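Local coordinates for protein tryptophan synthase alpha-subunit (Pyrococcus furiosus, PDB 1GEQ) that catalyses the aldol cleavage of indoleglycerol phosphate to indole and glyceraldehyde 3-phosphate, the alpha-subunit half-reaction in the last step of tryptophan biosynthesis, at residues 4-10 with 215-220; 25-29 with 75-81; 144-150 with 185-189; 156-162 with 192-198; 179-183 with 208-214. All coordinates share one frame; numbering follows the deposited sequence.

Interaction 1 of 5, residues 4-10 with 215-220; sequences DGSLIPY and NGVVVG
I8 lays its branched side chain obliquely across V218, its tip over G216 of the neighbouring strand. Its CB lies 3.9 Å from V218 CG2, and the CG2 branch keeps 4.0 Å from that same methyl. CG1 passes beside the carbonyl of V217, and CD1, at the tip, reaches 4.2 Å from G216 CA, where a residue without a side chain lets the isoleucine lie over the strand. The CG1 arm runs back toward G216 because it stands anti to the carbonyl carbon (chi1 -57°). The backbones run parallel, with I8 N donating to V217 O and V219 N to I8 O. This pairing of first and last strands closes the eight-stranded TIM barrel of the TrpA family. I8 and V218 face inward, both against the active-site residue E36. On the outer face V219 CG2 meets L7 CG at 3.8 Å, and beta-branched or leucine residues suit this greasy layer beneath helix 235-246. Before the strands begin, G5 N donates to N215 O (2.8 Å). The amide ND2 of N215 reaches D4 OD2 at 3.1 Å from above the carboxylate plane; D4 also salt-bridges K193, and N215 OD1 accepts from V194 N.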
# COMPACT_ATOMS: atom_id res chain seq x y z
N ASP A 4 11.39 8.42 -8.09
CA ASP A 4 12.15 8.52 -6.85
C ASP A 4 11.69 9.75 -6.09
O ASP A 4 11.42 10.80 -6.69
CB ASP A 4 13.66 8.62 -7.14
CG ASP A 4 14.29 7.27 -7.44
OD1 ASP A 4 15.45 7.24 -7.92
OD2 ASP A 4 13.64 6.23 -7.20
N GLY A 5 11.61 9.61 -4.76
CA GLY A 5 11.19 10.71 -3.91
C GLY A 5 9.68 10.83 -3.77
O GLY A 5 9.18 11.80 -3.20
N SER A 6 8.96 9.84 -4.27
CA SER A 6 7.51 9.84 -4.23
C SER A 6 6.85 9.59 -2.88
O SER A 6 7.35 8.82 -2.04
CB SER A 6 6.96 8.79 -5.21
OG SER A 6 7.18 9.16 -6.56
N LEU A 7 5.71 10.24 -2.69
CA LEU A 7 4.92 10.05 -1.48
C LEU A 7 3.87 9.08 -2.00
O LEU A 7 3.32 9.28 -3.09
CB LEU A 7 4.28 11.36 -1.02
CG LEU A 7 4.24 11.52 0.50
CD1 LEU A 7 5.67 11.63 1.01
CD2 LEU A 7 3.44 12.76 0.88
N ILE A 8 3.60 8.03 -1.23
CA ILE A 8 2.64 7.02 -1.64
C ILE A 8 1.54 6.89 -0.59
O ILE A 8 1.74 6.28 0.45
CB ILE A 8 3.35 5.65 -1.80
CG1 ILE A 8 4.49 5.79 -2.81
CG2 ILE A 8 2.36 4.57 -2.20
CD1 ILE A 8 5.50 4.65 -2.77
N PRO A 9 0.37 7.49 -0.86
CA PRO A 9 -0.71 7.39 0.12
C PRO A 9 -1.28 5.98 0.20
O PRO A 9 -1.31 5.25 -0.81
CB PRO A 9 -1.75 8.38 -0.40
CG PRO A 9 -0.97 9.32 -1.32
CD PRO A 9 0.01 8.37 -1.98
N TYR A 10 -1.71 5.58 1.39
CA TYR A 10 -2.38 4.30 1.58
C TYR A 10 -3.75 4.69 2.12
O TYR A 10 -3.85 5.54 3.00
CB TYR A 10 -1.70 3.42 2.64
CG TYR A 10 -2.65 2.35 3.14
CD1 TYR A 10 -2.77 1.12 2.48
CD2 TYR A 10 -3.53 2.61 4.20
CE1 TYR A 10 -3.75 0.20 2.84
CE2 TYR A 10 -4.51 1.70 4.57
CZ TYR A 10 -4.63 0.50 3.88
OH TYR A 10 -5.64 -0.38 4.22
N ASN A 215 13.27 4.98 -1.93
CA ASN A 215 12.84 5.50 -3.22
C ASN A 215 11.46 6.12 -3.07
O ASN A 215 11.11 7.08 -3.76
CB ASN A 215 12.79 4.39 -4.27
CG ASN A 215 14.13 3.69 -4.44
OD1 ASN A 215 14.41 2.69 -3.77
ND2 ASN A 215 14.97 4.21 -5.32
N GLY A 216 10.68 5.58 -2.13
CA GLY A 216 9.34 6.09 -1.90
C GLY A 216 8.94 5.94 -0.44
O GLY A 216 9.41 5.03 0.24
N VAL A 217 8.09 6.85 0.03
CA VAL A 217 7.63 6.82 1.41
C VAL A 217 6.10 6.70 1.43
O VAL A 217 5.39 7.54 0.88
CB VAL A 217 8.05 8.11 2.16
CG1 VAL A 217 7.60 8.05 3.63
CG2 VAL A 217 9.58 8.28 2.09
N VAL A 218 5.61 5.62 2.03
CA VAL A 218 4.17 5.40 2.12
C VAL A 218 3.64 6.18 3.32
O VAL A 218 4.31 6.29 4.35
CB VAL A 218 3.85 3.89 2.30
CG1 VAL A 218 2.36 3.68 2.58
CG2 VAL A 218 4.23 3.13 1.03
N VAL A 219 2.46 6.77 3.17
CA VAL A 219 1.84 7.53 4.25
C VAL A 219 0.45 6.93 4.40
O VAL A 219 -0.43 7.14 3.57
CB VAL A 219 1.73 9.04 3.92
CG1 VAL A 219 1.15 9.80 5.13
CG2 VAL A 219 3.12 9.60 3.57
N GLY A 220 0.28 6.15 5.46
CA GLY A 220 -0.99 5.50 5.69
C GLY A 220 -1.70 5.88 6.97
O GLY A 220 -2.70 6.58 6.93

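Interaction 2 of 5, residues 25-29 with 75-81; sequences LLALD and FRRHSST
D29 turns its carboxylate toward two hydroxyls, S79 and T81, and each oxygen takes one of them. S79 OG donates to D29 OD1 at 2.7 Å, arriving on the syn side, somewhat out of the carboxylate plane. T81 OG1 donates to D29 OD2 over 2.5 Å, a suspiciously short distance. With CG anti to the backbone N (chi1 -163°), the acid reaches across to the far segment, and a hydroxyl at each oxygen probably limits its rotation. A small hydroxyl residue suits each place, since it donates without a long arm.

Within 75-81 the polar network continues. S79 OG accepts from T81 N (3.0 Å), an ST turn that probably orients the serine hydroxyl. R76 sets NH1 and NH2 end-on against T81 O, both from one face of its carbonyl plane, and NH1 also reaches S79 O; the guanidinium is further paired with D110.

The apolar contacts centre on F75. L25 CB comes within 3.8 Å of F75 CD1, and L26 CD2 touches both that atom and H78 CB (3.9 Å). At the ring's edge CZ meets D29 OD2 at 3.6 Å, where the phenyl rim adjoins the acid.

Helices 18-28 and 65-76 thus meet near their C-terminal ends on the outside of the barrel, with I35 of strand 35-38 touching both L25 and F75.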
# COMPACT_ATOMS: atom_id res chain seq x y z
N LEU A 25 -9.01 9.78 -3.18
CA LEU A 25 -7.98 9.48 -4.18
C LEU A 25 -7.80 10.61 -5.18
O LEU A 25 -6.67 11.01 -5.49
CB LEU A 25 -8.34 8.18 -4.93
CG LEU A 25 -8.31 6.88 -4.13
CD1 LEU A 25 -8.70 5.72 -5.03
CD2 LEU A 25 -6.92 6.66 -3.55
N LEU A 26 -8.90 11.14 -5.69
CA LEU A 26 -8.84 12.23 -6.66
C LEU A 26 -8.21 13.47 -6.04
O LEU A 26 -7.49 14.21 -6.72
CB LEU A 26 -10.26 12.54 -7.17
CG LEU A 26 -10.84 11.43 -8.04
CD1 LEU A 26 -12.34 11.62 -8.25
CD2 LEU A 26 -10.12 11.42 -9.38
N ALA A 27 -8.45 13.71 -4.76
CA ALA A 27 -7.88 14.87 -4.10
C ALA A 27 -6.38 14.73 -3.82
O ALA A 27 -5.65 15.73 -3.83
CB ALA A 27 -8.62 15.16 -2.80
N LEU A 28 -5.91 13.51 -3.57
CA LEU A 28 -4.49 13.30 -3.27
C LEU A 28 -3.64 12.97 -4.49
O LEU A 28 -2.41 12.99 -4.42
CB LEU A 28 -4.33 12.17 -2.25
CG LEU A 28 -4.96 12.35 -0.86
CD1 LEU A 28 -4.79 11.08 -0.04
CD2 LEU A 28 -4.32 13.54 -0.17
N ASP A 29 -4.29 12.66 -5.60
CA ASP A 29 -3.58 12.29 -6.82
C ASP A 29 -2.45 13.23 -7.25
O ASP A 29 -1.37 12.77 -7.61
CB ASP A 29 -4.56 12.13 -7.98
CG ASP A 29 -3.95 11.37 -9.14
OD1 ASP A 29 -4.36 11.61 -10.29
OD2 ASP A 29 -3.08 10.51 -8.89
N PHE A 75 -11.55 5.74 -10.82
CA PHE A 75 -10.35 6.54 -10.69
C PHE A 75 -9.60 6.57 -12.02
O PHE A 75 -9.05 7.60 -12.41
CB PHE A 75 -9.46 5.95 -9.60
CG PHE A 75 -8.19 6.72 -9.39
CD1 PHE A 75 -8.20 7.96 -8.76
CD2 PHE A 75 -6.97 6.19 -9.80
CE1 PHE A 75 -7.01 8.67 -8.56
CE2 PHE A 75 -5.78 6.89 -9.61
CZ PHE A 75 -5.80 8.13 -8.98
N ARG A 76 -9.57 5.42 -12.69
CA ARG A 76 -8.88 5.29 -13.97
C ARG A 76 -9.43 6.23 -15.04
O ARG A 76 -8.75 6.54 -16.01
CB ARG A 76 -8.94 3.84 -14.45
CG ARG A 76 -7.88 2.95 -13.82
CD ARG A 76 -6.50 3.39 -14.29
NE ARG A 76 -5.42 2.72 -13.57
CZ ARG A 76 -4.52 3.36 -12.83
NH1 ARG A 76 -4.58 4.68 -12.70
NH2 ARG A 76 -3.57 2.68 -12.20
N ARG A 77 -10.67 6.68 -14.85
CA ARG A 77 -11.28 7.61 -15.79
C ARG A 77 -10.65 8.99 -15.69
O ARG A 77 -10.75 9.79 -16.62
CB ARG A 77 -12.78 7.75 -15.51
CG ARG A 77 -13.67 6.83 -16.32
CD ARG A 77 -15.12 7.09 -15.95
NE ARG A 77 -15.80 5.85 -15.57
CZ ARG A 77 -16.10 4.88 -16.42
NH1 ARG A 77 -15.80 4.99 -17.70
NH2 ARG A 77 -16.70 3.78 -15.97
N HIS A 78 -9.98 9.27 -14.58
CA HIS A 78 -9.37 10.58 -14.42
C HIS A 78 -7.87 10.58 -14.20
O HIS A 78 -7.25 11.64 -14.20
CB HIS A 78 -10.04 11.34 -13.26
CG HIS A 78 -11.53 11.19 -13.21
ND1 HIS A 78 -12.16 10.13 -12.60
CD2 HIS A 78 -12.52 11.97 -13.71
CE1 HIS A 78 -13.47 10.26 -12.72
NE2 HIS A 78 -13.72 11.37 -13.39
N SER A 79 -7.26 9.41 -14.01
CA SER A 79 -5.82 9.38 -13.76
C SER A 79 -5.10 8.11 -14.17
O SER A 79 -5.69 7.04 -14.30
CB SER A 79 -5.57 9.64 -12.27
OG SER A 79 -4.18 9.56 -11.96
N SER A 80 -3.79 8.24 -14.37
CA SER A 80 -2.95 7.12 -14.75
C SER A 80 -1.97 6.77 -13.63
O SER A 80 -1.10 5.93 -13.80
CB SER A 80 -2.19 7.46 -16.04
OG SER A 80 -1.45 8.66 -15.89
N THR A 81 -2.12 7.41 -12.48
CA THR A 81 -1.23 7.15 -11.35
C THR A 81 -1.27 5.67 -10.99
O THR A 81 -2.35 5.09 -10.83
CB THR A 81 -1.63 7.99 -10.13
OG1 THR A 81 -1.60 9.38 -10.50
CG2 THR A 81 -0.67 7.75 -8.96

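Interaction 3 of 5, residues 144-150 with 185-189; sequences TPDERLK and RAKRI
D146 is held by two arginines of helix 177-189. R188 NH2 donates to D146 OD2 at 2.7 Å, nearly straight at 165°; the acceptor lies in the guanidinium plane, but the nitrogen stands far above the carboxylate plane. R185 NE makes a second, weak salt bridge to D146 OD1 at 3.4 Å, although the exact placing of the R185 end is doubtful. Long, flexible arginines suit this solvent-facing margin, since each can bend at chi3 to bring its charged end to one acid.

Below the charges lies an apolar layer. I189 CD1 sits 3.6 Å from D146 CB and 4.2 Å from L149 CB, while its CG2 branch is squeezed against K150 CG at 3.3 Å, a tight contact. The buried L149 sends CD1 to A186 CA (4.2 Å), where the small alanine lets the leucine come close to the helix.

The two elements are neighbouring outer helices of the TIM barrel, 146-155 and 177-189, and their short segments cross at -50°. P145 occupies the N-cap position, placing D146 in the first turn, where an acid probably gains from the partial positive charge of the helix start.

Farther out, R185 NH1 bridges to D181 one turn earlier, which probably steadies its arm. K150 NZ stays 4.5 Å from R188 NH2, and this proximity of like charges may be eased by the carboxylate of D146 beside R188.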
# COMPACT_ATOMS: atom_id res chain seq x y z
N THR A 144 13.42 -9.75 8.90
CA THR A 144 13.70 -10.41 7.63
C THR A 144 15.22 -10.42 7.45
O THR A 144 15.85 -9.37 7.46
CB THR A 144 13.07 -9.65 6.45
OG1 THR A 144 11.65 -9.60 6.60
CG2 THR A 144 13.44 -10.33 5.13
N PRO A 145 15.85 -11.60 7.31
CA PRO A 145 17.30 -11.69 7.13
C PRO A 145 17.73 -11.30 5.71
O PRO A 145 16.94 -11.34 4.78
CB PRO A 145 17.60 -13.15 7.43
CG PRO A 145 16.36 -13.85 6.92
CD PRO A 145 15.25 -12.95 7.45
N ASP A 146 19.00 -10.93 5.55
CA ASP A 146 19.53 -10.54 4.24
C ASP A 146 19.24 -11.57 3.16
O ASP A 146 18.84 -11.22 2.05
CB ASP A 146 21.05 -10.34 4.31
CG ASP A 146 21.44 -9.10 5.07
OD1 ASP A 146 20.56 -8.25 5.32
OD2 ASP A 146 22.63 -8.97 5.41
N GLU A 147 19.45 -12.85 3.48
CA GLU A 147 19.22 -13.91 2.51
C GLU A 147 17.80 -13.91 2.00
O GLU A 147 17.57 -14.12 0.80
CB GLU A 147 19.56 -15.27 3.11
CG GLU A 147 20.85 -15.29 3.91
CD GLU A 147 20.69 -14.67 5.28
OE1 GLU A 147 19.92 -15.23 6.09
OE2 GLU A 147 21.30 -13.61 5.54
N ARG A 148 16.83 -13.69 2.89
CA ARG A 148 15.44 -13.67 2.47
C ARG A 148 15.11 -12.40 1.67
O ARG A 148 14.28 -12.43 0.78
CB ARG A 148 14.50 -13.78 3.68
CG ARG A 148 13.14 -14.36 3.32
CD ARG A 148 12.12 -14.22 4.46
NE ARG A 148 12.61 -14.71 5.75
CZ ARG A 148 12.89 -15.98 6.03
NH1 ARG A 148 12.75 -16.93 5.11
NH2 ARG A 148 13.31 -16.31 7.25
N LEU A 149 15.75 -11.28 2.02
CA LEU A 149 15.52 -10.04 1.28
C LEU A 149 15.91 -10.24 -0.19
O LEU A 149 15.26 -9.72 -1.09
CB LEU A 149 16.36 -8.90 1.88
CG LEU A 149 15.66 -8.01 2.92
CD1 LEU A 149 16.67 -7.04 3.53
CD2 LEU A 149 14.51 -7.24 2.27
N LYS A 150 16.98 -11.01 -0.42
CA LYS A 150 17.45 -11.27 -1.77
C LYS A 150 16.42 -12.08 -2.55
O LYS A 150 16.13 -11.79 -3.71
CB LYS A 150 18.77 -12.03 -1.75
CG LYS A 150 19.84 -11.40 -0.91
CD LYS A 150 21.13 -12.19 -1.02
CE LYS A 150 21.92 -12.08 0.27
NZ LYS A 150 22.13 -10.66 0.68
N ARG A 185 20.01 -2.11 5.04
CA ARG A 185 20.24 -3.46 4.53
C ARG A 185 19.58 -3.65 3.18
O ARG A 185 20.18 -4.20 2.25
CB ARG A 185 19.72 -4.50 5.54
CG ARG A 185 20.68 -4.80 6.68
CD ARG A 185 19.97 -5.34 7.91
NE ARG A 185 18.97 -6.35 7.59
CZ ARG A 185 17.81 -6.47 8.22
NH1 ARG A 185 17.50 -5.66 9.22
NH2 ARG A 185 16.96 -7.41 7.87
N ALA A 186 18.33 -3.21 3.06
CA ALA A 186 17.60 -3.36 1.81
C ALA A 186 18.28 -2.66 0.62
O ALA A 186 18.38 -3.23 -0.45
CB ALA A 186 16.18 -2.86 1.98
N LYS A 187 18.73 -1.43 0.83
CA LYS A 187 19.37 -0.66 -0.25
C LYS A 187 20.68 -1.32 -0.69
O LYS A 187 21.14 -1.10 -1.80
CB LYS A 187 19.64 0.78 0.20
CG LYS A 187 18.39 1.61 0.51
CD LYS A 187 17.29 1.43 -0.55
CE LYS A 187 17.82 1.62 -1.97
NZ LYS A 187 17.94 3.03 -2.41
N ARG A 188 21.24 -2.16 0.18
CA ARG A 188 22.48 -2.85 -0.12
C ARG A 188 22.23 -4.12 -0.93
O ARG A 188 23.12 -4.63 -1.61
CB ARG A 188 23.18 -3.23 1.18
CG ARG A 188 24.60 -3.71 1.02
CD ARG A 188 25.12 -4.29 2.32
NE ARG A 188 24.78 -5.70 2.45
CZ ARG A 188 24.08 -6.22 3.45
NH1 ARG A 188 23.62 -5.44 4.42
NH2 ARG A 188 23.84 -7.53 3.48
N ILE A 189 21.01 -4.61 -0.86
CA ILE A 189 20.65 -5.85 -1.53
C ILE A 189 19.72 -5.76 -2.73
O ILE A 189 19.95 -6.41 -3.74
CB ILE A 189 20.01 -6.83 -0.52
CG1 ILE A 189 21.01 -7.16 0.58
CG2 ILE A 189 19.53 -8.11 -1.22
CD1 ILE A 189 20.43 -7.98 1.72

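Interaction 4 of 5, residues 156-162 with 192-198; sequences TTGFVYL and NKVAVGF
L162 lies across V194 at about a right angle, its CG and CD1 both only 3.4 Å from V194 CG1, which is tight for carbons. CG stands beside the backbone N (chi1 -54°), which swings the fork back over V194. The CB of the same leucine meets V196 CG1 at 4.1 Å and F198 CE2 at 4.0 Å. The F198 ring is laid over V196, whose CB sits above the ring centre. Branched aliphatic residues suit this outer face, where helix 177-189 packs on L162 and V196.

F159 and Y161 lie on the opposite face. F159 holds its ring in the crowded position between backbone N and carbonyl carbon (chi1 63°), bringing CE1 to 3.6 Å from A195 CB; the small alanine makes way for the ring. Y161 has A195 O at its edge, in the ring plane; its CE1 also comes 3.5 Å from G197 N, beside a glycine that lets the phenol lie close.

Four nearly straight backbone bonds tie the strands, from V160 N to K193 O (3.0 Å) through to G197 N to L162 O (2.8 Å). Before them a water bridges G158 O and K193 N.

These are adjacent parallel strands of the (beta/alpha)8 barrel joined by the crossover through helix 177-189, and both F159 and Y161 touch the active-site residue E36 inside it.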
# COMPACT_ATOMS: atom_id res chain seq x y z
N THR A 156 10.19 -9.99 -6.95
CA THR A 156 9.48 -8.73 -7.08
C THR A 156 9.60 -8.04 -8.43
O THR A 156 10.70 -7.85 -8.94
CB THR A 156 9.97 -7.73 -6.00
OG1 THR A 156 9.69 -8.26 -4.70
CG2 THR A 156 9.28 -6.38 -6.19
N THR A 157 8.46 -7.66 -9.01
CA THR A 157 8.46 -6.96 -10.28
C THR A 157 7.93 -5.53 -10.12
O THR A 157 8.07 -4.71 -11.03
CB THR A 157 7.62 -7.72 -11.37
OG1 THR A 157 6.26 -7.85 -10.94
CG2 THR A 157 8.21 -9.11 -11.63
N GLY A 158 7.35 -5.23 -8.96
CA GLY A 158 6.83 -3.89 -8.70
C GLY A 158 7.81 -3.09 -7.85
O GLY A 158 8.50 -2.21 -8.37
N PHE A 159 7.83 -3.37 -6.55
CA PHE A 159 8.77 -2.74 -5.62
C PHE A 159 8.73 -3.51 -4.31
O PHE A 159 7.80 -4.28 -4.07
CB PHE A 159 8.47 -1.24 -5.40
CG PHE A 159 7.13 -0.95 -4.76
CD1 PHE A 159 7.01 -0.87 -3.38
CD2 PHE A 159 6.00 -0.74 -5.55
CE1 PHE A 159 5.80 -0.57 -2.78
CE2 PHE A 159 4.76 -0.44 -4.96
CZ PHE A 159 4.66 -0.36 -3.56
N VAL A 160 9.75 -3.35 -3.49
CA VAL A 160 9.82 -4.03 -2.21
C VAL A 160 9.27 -3.08 -1.16
O VAL A 160 9.69 -1.93 -1.06
CB VAL A 160 11.28 -4.41 -1.87
CG1 VAL A 160 11.34 -5.00 -0.47
CG2 VAL A 160 11.79 -5.42 -2.90
N TYR A 161 8.33 -3.57 -0.36
CA TYR A 161 7.72 -2.73 0.66
C TYR A 161 8.25 -3.09 2.05
O TYR A 161 8.02 -4.18 2.56
CB TYR A 161 6.20 -2.87 0.59
CG TYR A 161 5.40 -2.02 1.55
CD1 TYR A 161 5.83 -0.74 1.91
CD2 TYR A 161 4.18 -2.46 2.04
CE1 TYR A 161 5.06 0.07 2.74
CE2 TYR A 161 3.39 -1.65 2.87
CZ TYR A 161 3.84 -0.39 3.21
OH TYR A 161 3.08 0.39 4.05
N LEU A 162 8.98 -2.16 2.65
CA LEU A 162 9.56 -2.36 3.98
C LEU A 162 8.59 -1.80 5.02
O LEU A 162 8.14 -0.66 4.91
CB LEU A 162 10.90 -1.63 4.11
CG LEU A 162 11.97 -1.93 3.05
CD1 LEU A 162 13.29 -1.27 3.46
CD2 LEU A 162 12.14 -3.41 2.89
N ASN A 192 15.37 -3.81 -7.02
CA ASN A 192 14.07 -3.15 -7.15
C ASN A 192 14.03 -1.89 -6.28
O ASN A 192 14.81 -1.76 -5.34
CB ASN A 192 12.94 -4.06 -6.67
CG ASN A 192 12.49 -5.04 -7.72
OD1 ASN A 192 12.82 -6.23 -7.66
ND2 ASN A 192 11.74 -4.55 -8.69
N LYS A 193 13.15 -0.96 -6.62
CA LYS A 193 13.01 0.24 -5.82
C LYS A 193 12.39 -0.21 -4.50
O LYS A 193 11.75 -1.26 -4.44
CB LYS A 193 12.10 1.27 -6.49
CG LYS A 193 12.70 1.87 -7.77
CD LYS A 193 11.92 3.10 -8.20
CE LYS A 193 12.61 3.81 -9.37
NZ LYS A 193 12.14 5.22 -9.50
N VAL A 194 12.58 0.58 -3.46
CA VAL A 194 12.05 0.25 -2.14
C VAL A 194 11.18 1.39 -1.63
O VAL A 194 11.53 2.56 -1.77
CB VAL A 194 13.20 0.02 -1.11
CG1 VAL A 194 12.64 -0.15 0.28
CG2 VAL A 194 14.01 -1.21 -1.51
N ALA A 195 10.05 1.04 -1.03
CA ALA A 195 9.15 2.02 -0.44
C ALA A 195 9.07 1.60 1.03
O ALA A 195 9.14 0.40 1.34
CB ALA A 195 7.77 1.96 -1.10
N VAL A 196 8.95 2.57 1.92
CA VAL A 196 8.88 2.26 3.35
C VAL A 196 7.58 2.75 3.99
O VAL A 196 7.07 3.82 3.66
CB VAL A 196 10.05 2.91 4.13
CG1 VAL A 196 11.39 2.37 3.61
CG2 VAL A 196 9.99 4.44 3.98
N GLY A 197 7.05 1.93 4.89
CA GLY A 197 5.83 2.27 5.61
C GLY A 197 6.21 2.09 7.06
O GLY A 197 5.97 1.04 7.66
N PHE A 198 6.84 3.12 7.62
CA PHE A 198 7.31 3.08 8.99
C PHE A 198 6.49 3.92 9.97
O PHE A 198 6.95 4.19 11.08
CB PHE A 198 8.77 3.55 9.03
CG PHE A 198 9.74 2.64 8.30
CD1 PHE A 198 11.01 3.10 7.97
CD2 PHE A 198 9.42 1.31 8.02
CE1 PHE A 198 11.95 2.26 7.37
CE2 PHE A 198 10.35 0.47 7.42
CZ PHE A 198 11.62 0.94 7.10
O HOH W 1 11.19 -1.73 -8.79

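Interaction 5 of 5, residues 179-183 with 208-214; sequences AYDLL and SLLKEGA
L183 projects its isobutyl fork into the groove between L209, E212 and A214. CD2 fits against E212 CB at 3.8 Å and lies 4.2 Å from L209 CD2, while CD1 reaches down to A214 CB (4.3 Å). CG points out from the helix, anti to the backbone N (chi1 173°), which drives the fork across the gap; leucine has the breadth to touch both ends of the groove. One wall of the groove, A214, is set by a Schellman motif that ends helix 203-211: A214 N bonds back to L209 O and G213 N to L210 O, with glycine adopting the positive phi required and bringing A214 round beneath the leucine.

One turn earlier, Y180 is the second bump. Its CE2 lies 3.9 Å from L209 CD2 and 4.0 Å from E212 CG, the tyrosine side chain crossing both at about a right angle. The phenol then overreaches this apolar stretch, and Y180 OH makes a short 2.5 Å hydrogen bond with S208 OG, which lies near the ring plane. Tyrosine suits this partly exposed place, with an apolar ring and a polar end.

Such meshing joins neighbouring outer helices of a TIM barrel, here above V196 of strand 194-197, which touches L183, L209 and A214.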
# COMPACT_ATOMS: atom_id res chain seq x y z
N ALA A 179 14.08 0.01 12.10
CA ALA A 179 13.46 0.30 10.81
C ALA A 179 14.52 0.90 9.87
O ALA A 179 14.56 0.60 8.68
CB ALA A 179 12.31 1.28 11.00
N TYR A 180 15.37 1.78 10.41
CA TYR A 180 16.43 2.37 9.61
C TYR A 180 17.41 1.28 9.20
O TYR A 180 17.95 1.31 8.09
CB TYR A 180 17.17 3.44 10.41
CG TYR A 180 16.48 4.79 10.43
CD1 TYR A 180 15.84 5.26 11.57
CD2 TYR A 180 16.49 5.60 9.30
CE1 TYR A 180 15.22 6.50 11.59
CE2 TYR A 180 15.87 6.85 9.30
CZ TYR A 180 15.24 7.30 10.45
OH TYR A 180 14.65 8.54 10.47
N ASP A 181 17.63 0.32 10.10
CA ASP A 181 18.55 -0.77 9.81
C ASP A 181 18.02 -1.60 8.65
O ASP A 181 18.78 -2.01 7.76
CB ASP A 181 18.73 -1.68 11.03
CG ASP A 181 19.60 -2.89 10.74
OD1 ASP A 181 19.06 -4.00 10.52
OD2 ASP A 181 20.84 -2.74 10.70
N LEU A 182 16.72 -1.85 8.66
CA LEU A 182 16.08 -2.64 7.61
C LEU A 182 16.27 -1.92 6.26
O LEU A 182 16.55 -2.55 5.24
CB LEU A 182 14.59 -2.78 7.90
CG LEU A 182 13.79 -3.93 7.25
CD1 LEU A 182 12.35 -3.48 7.05
CD2 LEU A 182 14.39 -4.35 5.95
N LEU A 183 16.08 -0.60 6.26
CA LEU A 183 16.23 0.19 5.04
C LEU A 183 17.68 0.15 4.53
O LEU A 183 17.92 -0.06 3.34
CB LEU A 183 15.82 1.64 5.31
CG LEU A 183 16.06 2.66 4.17
CD1 LEU A 183 15.37 2.21 2.89
CD2 LEU A 183 15.54 4.01 4.64
N SER A 208 14.27 12.52 6.41
CA SER A 208 15.23 11.53 6.90
C SER A 208 15.21 10.23 6.08
O SER A 208 16.26 9.72 5.69
CB SER A 208 14.94 11.20 8.36
OG SER A 208 15.71 10.09 8.78
N LEU A 209 14.02 9.70 5.83
CA LEU A 209 13.90 8.45 5.09
C LEU A 209 14.39 8.57 3.65
O LEU A 209 15.06 7.67 3.14
CB LEU A 209 12.46 7.95 5.14
CG LEU A 209 12.05 7.53 6.57
CD1 LEU A 209 10.55 7.28 6.64
CD2 LEU A 209 12.84 6.30 6.98
N LEU A 210 14.08 9.68 2.98
CA LEU A 210 14.55 9.85 1.61
C LEU A 210 16.07 9.99 1.63
O LEU A 210 16.76 9.42 0.79
CB LEU A 210 13.89 11.09 0.98
CG LEU A 210 12.40 10.91 0.65
CD1 LEU A 210 11.85 12.20 0.03
CD2 LEU A 210 12.23 9.74 -0.32
N LYS A 211 16.59 10.73 2.61
CA LYS A 211 18.03 10.93 2.71
C LYS A 211 18.76 9.60 2.91
O LYS A 211 19.89 9.43 2.47
CB LYS A 211 18.33 11.89 3.86
CG LYS A 211 19.78 12.35 3.93
CD LYS A 211 19.96 13.55 4.87
CE LYS A 211 19.54 13.22 6.30
NZ LYS A 211 19.83 14.35 7.24
N GLU A 212 18.09 8.65 3.57
CA GLU A 212 18.68 7.34 3.83
C GLU A 212 18.50 6.35 2.69
O GLU A 212 18.83 5.17 2.83
CB GLU A 212 18.10 6.74 5.12
CG GLU A 212 18.55 7.47 6.36
CD GLU A 212 20.04 7.31 6.61
OE1 GLU A 212 20.67 8.30 7.04
OE2 GLU A 212 20.57 6.21 6.37
N GLY A 213 17.97 6.80 1.56
CA GLY A 213 17.82 5.91 0.42
C GLY A 213 16.46 5.36 0.02
O GLY A 213 16.38 4.63 -0.96
N ALA A 214 15.40 5.68 0.75
CA ALA A 214 14.09 5.17 0.37
C ALA A 214 13.66 5.80 -0.96
O ALA A 214 13.67 7.01 -1.10
CB ALA A 214 13.05 5.50 1.46

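From the N terminus, strand 6-12 waits until strand 216-219 to find the partner of interaction 1, so that contact closes the longest loop, and the barrel itself, with all the others falling within it. Within that loop interaction 2 comes first, joining helices 18-28 and 65-76, and closes before interactions 3, 4 and 5 open. Interactions 3, 4 and 5 then cross one another pairwise, their segments alternating. Helix 177-189 faces helix 146-155 in interaction 3 and helix 203-211 in interaction 5, while interaction 4 pairs the strands just before and after it. Strand 194-197 lies next to 216-219, linking interaction 4 to interaction 1, whereas interaction 2 stands apart from interactions 3, 4 and 5.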